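PDB 6NST: branched-chain-amino-acid aminotransferase from Pseudomonas aeruginosa, which probably interconverts leucine, isoleucine and valine with their 2-oxo acids, with pyridoxal 5'-phosphate as cofactor and 2-oxoglutarate as amino acceptor. Local coordinates for residues D7-I10 against E15-Q18; D78-A83 against V118-A123. The protein carries 1 engineered substitution. All coordinates share one frame; numbering follows the deposited sequence.

Interaction 1. Residues D7-I10 against E15-Q18; sequences DGVI and ELVQ
The flat groups that meet between Ile10 and Val17 are peptide units, joined by a reciprocal pair of backbone hydrogen bonds. One face of this ladder bears the side chains of Ile10 and Val17, the other those of Val9 and Leu16. Ile10 N donates to Val17 O at 2.9 Å, and Val17 N returns a bond to Ile10 O at 3.0 Å; both are nearly straight. Each acceptor is also touched by a CA-H: Val9 CA lies 3.2 Å from Val17 O, and Leu16 CA 3.6 Å from Ile10 O. Ile10 and Val17 thus form a hydrogen-bonded antiparallel pair, and Val9 faces Gln18 in the next, non-hydrogen-bonded pair, their CA atoms 4.6 Å apart. Val17 holds CG1 between its backbone N and carbonyl carbon (chi1 73°), which brings this methyl alongside Ile10 O at 3.6 Å. On the other face the apolar contact is diagonal, Val9 CG2 meeting Leu16 CD2 at 4.2 Å. Gly8 enters the strand with backbone angles (phi 132°, psi -163°) at which any CB would collide with Asp7 O, which accounts for a glycine here. The arrangement is a beta hairpin of strands 9-12 and 15-18, with Gly8 backbone-bonded to Trp19 beyond the pairs described. Val9 and Leu16 both touch Glu90, in the loop after helix 77-89, and Asn91 OD1 accepts a hydrogen bond from Val9 N. Ile10 packs on His25 of the second subunit. Within the chain, strand 15-18 is an outer edge of the antiparallel sheet, and strand 9-12 separates it from strand 118-126.

Interaction 2. Residues D78-A83 against V118-A123; sequences DEINEA and VHVIIA
Helix 77-89 lies against one face of the antiparallel sheet, and Ile80 and Ala83 are the helix residues that meet Val120 and Ile122 of strand 118-126. The local axes pass 9.9 Å apart, and their N-to-C directions differ by 30°. Ile122 makes the largest single contribution: it points its CB at the helix, and with chi2 extended (177°) its CD1 reaches Ala83 CB at 3.6 Å. The same CD1 also lies 4.1 Å from Ile80 O, a carbonyl that accepts a hydrogen bond from Thr84 OG1, and 4.3 Å from Ile80 CG2. Ile80 is bent at chi2 (-55°), and its CD1 meets Val120 CG1 at 4.0 Å, the two side chains crossing at a slant. All four residues are buried, and the contact is wholly apolar between side chains. Trp11 of the adjacent strand packs on Ala83, Val120 and Ile122, while Phe63 of helix 55-68 touches Ile80. On the other face of the strand, Ile121 and Ala123 pack on the second subunit. Such a helix layer over an antiparallel sheet is an alpha/beta two-layer arrangement, here formed within the class-IV aminotransferase family region.

How the interactions relate
The two contacts lie on one antiparallel sheet, their centres about 13 Å apart and on the same side of the chain's centre. They come in series: the hairpin of interaction 1 closes before helix 77-89 and strand 118-126 form interaction 2. Strand 9-12 is the neighbour of strand 118-126, and there the contacts touch: Ile10 CG2 lies 3.6 Å from Ile122 O, and Ile10 CG1 packs against Ala123 CB. Interaction 1 extends the sheet to its outer edge within this chain, whereas interaction 2 covers one of its faces with a helix. Ile10, Ile121 and Ala123 also pack on the second subunit, so this part of the sheet lies at the interface.

Interaction 1. Residues D7-I10 against E15-Q18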
loop_
_atom_site.group_PDB
_atom_site.type_symbol
_atom_site.label_atom_id
_atom_site.label_comp_id
_atom_site.label_asym_id
_atom_site.label_seq_id
_atom_site.Cartn_x
_atom_site.Cartn_y
_atom_site.Cartn_z
ATOM N N ASP A 7 33.310 -23.550 28.122
ATOM C CA ASP A 7 34.701 -23.811 27.790
ATOM C C ASP A 7 34.886 -23.838 26.278
ATOM O O ASP A 7 33.994 -24.244 25.529
ATOM C CB ASP A 7 35.170 -25.137 28.392
ATOM C CG ASP A 7 35.463 -25.029 29.872
ATOM O OD1 ASP A 7 35.306 -23.922 30.430
ATOM O OD2 ASP A 7 35.853 -26.049 30.478
ATOM N N GLY A 8 36.059 -23.398 25.837
ATOM C CA GLY A 8 36.392 -23.369 24.434
ATOM C C GLY A 8 36.981 -22.031 24.057
ATOM O O GLY A 8 37.410 -21.253 24.914
ATOM N N VAL A 9 37.001 -21.761 22.753
ATOM C CA VAL A 9 37.587 -20.539 22.224
ATOM C C VAL A 9 36.637 -19.921 21.210
ATOM O O VAL A 9 35.791 -20.593 20.615
ATOM C CB VAL A 9 38.969 -20.786 21.578
ATOM C CG1 VAL A 9 39.980 -21.207 22.634
ATOM C CG2 VAL A 9 38.865 -21.837 20.483
ATOM N N ILE A 10 36.788 -18.614 21.023
ATOM C CA ILE A 10 36.048 -17.863 20.018
ATOM C C ILE A 10 37.046 -17.029 19.232
ATOM O O ILE A 10 37.891 -16.346 19.822
ATOM C CB ILE A 10 34.968 -16.960 20.648
ATOM C CG1 ILE A 10 33.904 -17.803 21.348
ATOM C CG2 ILE A 10 34.334 -16.065 19.592
ATOM C CD1 ILE A 10 32.901 -16.987 22.133
ATOM N N GLU A 15 42.334 -13.228 16.325
ATOM C CA GLU A 15 42.934 -14.119 17.304
ATOM C C GLU A 15 41.851 -14.953 17.972
ATOM O O GLU A 15 40.683 -14.562 18.035
ATOM C CB GLU A 15 43.718 -13.341 18.374
ATOM C CG GLU A 15 44.930 -12.581 17.855
ATOM C CD GLU A 15 45.625 -11.783 18.945
ATOM O OE1 GLU A 15 45.090 -11.720 20.071
ATOM O OE2 GLU A 15 46.707 -11.219 18.674
ATOM N N LEU A 16 42.257 -16.116 18.470
ATOM C CA LEU A 16 41.397 -16.929 19.315
ATOM C C LEU A 16 41.531 -16.449 20.753
ATOM O O LEU A 16 42.643 -16.217 21.237
ATOM C CB LEU A 16 41.763 -18.410 19.218
ATOM C CG LEU A 16 41.621 -19.080 17.852
ATOM C CD1 LEU A 16 42.283 -20.442 17.885
ATOM C CD2 LEU A 16 40.157 -19.200 17.453
ATOM N N VAL A 17 40.395 -16.289 21.426
ATOM C CA VAL A 17 40.370 -15.896 22.825
ATOM C C VAL A 17 39.496 -16.897 23.566
ATOM O O VAL A 17 38.649 -17.572 22.975
ATOM C CB VAL A 17 39.856 -14.448 23.014
ATOM C CG1 VAL A 17 38.353 -14.371 22.786
ATOM C CG2 VAL A 17 40.242 -13.902 24.385
ATOM N N GLN A 18 39.740 -17.019 24.869
ATOM C CA GLN A 18 38.911 -17.884 25.696
ATOM C C GLN A 18 37.449 -17.468 25.588
ATOM O O GLN A 18 37.125 -16.286 25.449
ATOM C CB GLN A 18 39.369 -17.836 27.155
ATOM C CG GLN A 18 40.788 -18.332 27.383
ATOM C CD GLN A 18 40.941 -19.822 27.132
ATOM O OE1 GLN A 18 39.956 -20.556 27.046
ATOM N NE2 GLN A 18 42.184 -20.276 27.015
#

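Interaction 2. Residues D78-A83 against V118-A123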
loop_
_atom_site.group_PDB
_atom_site.type_symbol
_atom_site.label_atom_id
_atom_site.label_comp_id
_atom_site.label_asym_id
_atom_site.label_seq_id
_atom_site.Cartn_x
_atom_site.Cartn_y
_atom_site.Cartn_z
ATOM N N ASP A 78 39.136 -15.022 2.593
ATOM C CA ASP A 78 40.002 -16.159 2.892
ATOM C C ASP A 78 40.294 -16.252 4.384
ATOM O O ASP A 78 40.376 -17.355 4.937
ATOM C CB ASP A 78 41.303 -16.061 2.097
ATOM C CG ASP A 78 42.200 -17.269 2.296
ATOM O OD1 ASP A 78 41.865 -18.353 1.776
ATOM O OD2 ASP A 78 43.241 -17.135 2.973
ATOM N N GLU A 79 40.454 -15.108 5.055
ATOM C CA GLU A 79 40.649 -15.132 6.501
ATOM C C GLU A 79 39.389 -15.598 7.218
ATOM O O GLU A 79 39.466 -16.370 8.182
ATOM C CB GLU A 79 41.064 -13.753 7.004
ATOM C CG GLU A 79 42.315 -13.203 6.354
ATOM C CD GLU A 79 42.753 -11.895 6.975
ATOM O OE1 GLU A 79 43.295 -11.922 8.099
ATOM O OE2 GLU A 79 42.537 -10.837 6.347
ATOM N N ILE A 80 38.220 -15.144 6.759
ATOM C CA ILE A 80 36.970 -15.534 7.403
ATOM C C ILE A 80 36.704 -17.019 7.200
ATOM O O ILE A 80 36.287 -17.721 8.131
ATOM C CB ILE A 80 35.808 -14.668 6.883
ATOM C CG1 ILE A 80 36.027 -13.208 7.275
ATOM C CG2 ILE A 80 34.483 -15.166 7.435
ATOM C CD1 ILE A 80 36.223 -13.002 8.762
ATOM N N ASN A 81 36.940 -17.525 5.984
ATOM C CA ASN A 81 36.809 -18.959 5.746
ATOM C C ASN A 81 37.743 -19.751 6.652
ATOM O O ASN A 81 37.349 -20.773 7.225
ATOM C CB ASN A 81 37.094 -19.285 4.278
ATOM C CG ASN A 81 36.057 -18.710 3.338
ATOM O OD1 ASN A 81 34.912 -19.154 3.317
ATOM N ND2 ASN A 81 36.460 -17.731 2.538
ATOM N N GLU A 82 38.984 -19.286 6.797
ATOM C CA GLU A 82 39.935 -19.974 7.660
ATOM C C GLU A 82 39.539 -19.850 9.128
ATOM O O GLU A 82 39.670 -20.809 9.896
ATOM C CB GLU A 82 41.340 -19.417 7.430
ATOM C CG GLU A 82 42.447 -20.441 7.604
ATOM C CD GLU A 82 42.398 -21.536 6.556
ATOM O OE1 GLU A 82 41.917 -21.269 5.434
ATOM O OE2 GLU A 82 42.838 -22.667 6.856
ATOM N N ALA A 83 39.049 -18.676 9.533
ATOM C CA ALA A 83 38.635 -18.490 10.918
ATOM C C ALA A 83 37.395 -19.313 11.239
ATOM O O ALA A 83 37.261 -19.834 12.353
ATOM C CB ALA A 83 38.381 -17.010 11.197
ATOM N N VAL A 118 35.033 -1.681 13.151
ATOM C CA VAL A 118 34.339 -2.919 12.821
ATOM C C VAL A 118 35.052 -4.076 13.502
ATOM O O VAL A 118 36.266 -4.253 13.336
ATOM C CB VAL A 118 34.279 -3.133 11.299
ATOM C CG1 VAL A 118 33.582 -4.437 10.980
ATOM C CG2 VAL A 118 33.571 -1.968 10.623
ATOM N N HIS A 119 34.301 -4.858 14.273
ATOM C CA HIS A 119 34.805 -6.057 14.926
ATOM C C HIS A 119 34.121 -7.284 14.339
ATOM O O HIS A 119 32.990 -7.209 13.852
ATOM C CB HIS A 119 34.570 -6.006 16.437
ATOM C CG HIS A 119 35.220 -4.837 17.110
ATOM N ND1 HIS A 119 36.309 -4.970 17.944
ATOM C CD2 HIS A 119 34.937 -3.514 17.069
ATOM C CE1 HIS A 119 36.667 -3.779 18.390
ATOM N NE2 HIS A 119 35.851 -2.878 17.873
ATOM N N VAL A 120 34.814 -8.421 14.389
ATOM C CA VAL A 120 34.306 -9.675 13.842
ATOM C C VAL A 120 34.521 -10.775 14.874
ATOM O O VAL A 120 35.617 -10.902 15.429
ATOM C CB VAL A 120 34.998 -10.044 12.515
ATOM C CG1 VAL A 120 34.457 -11.358 11.979
ATOM C CG2 VAL A 120 34.825 -8.932 11.492
ATOM N N ILE A 121 33.482 -11.572 15.127
ATOM C CA ILE A 121 33.583 -12.726 16.013
ATOM C C ILE A 121 32.980 -13.938 15.322
ATOM O O ILE A 121 32.009 -13.831 14.566
ATOM C CB ILE A 121 32.894 -12.492 17.378
ATOM C CG1 ILE A 121 31.432 -12.063 17.186
ATOM C CG2 ILE A 121 33.665 -11.480 18.192
ATOM C CD1 ILE A 121 30.428 -13.180 17.440
ATOM N N ILE A 122 33.582 -15.101 15.570
ATOM C CA ILE A 122 33.078 -16.350 15.010
ATOM C C ILE A 122 33.036 -17.396 16.115
ATOM O O ILE A 122 34.071 -17.959 16.493
ATOM C CB ILE A 122 33.928 -16.843 13.824
ATOM C CG1 ILE A 122 34.031 -15.749 12.757
ATOM C CG2 ILE A 122 33.321 -18.106 13.227
ATOM C CD1 ILE A 122 34.896 -16.113 11.584
ATOM N N ALA A 123 31.840 -17.673 16.626
ATOM C CA ALA A 123 31.634 -18.634 17.697
ATOM C C ALA A 123 30.979 -19.894 17.146
ATOM O O ALA A 123 30.112 -19.820 16.269
ATOM C CB ALA A 123 30.767 -18.038 18.809
#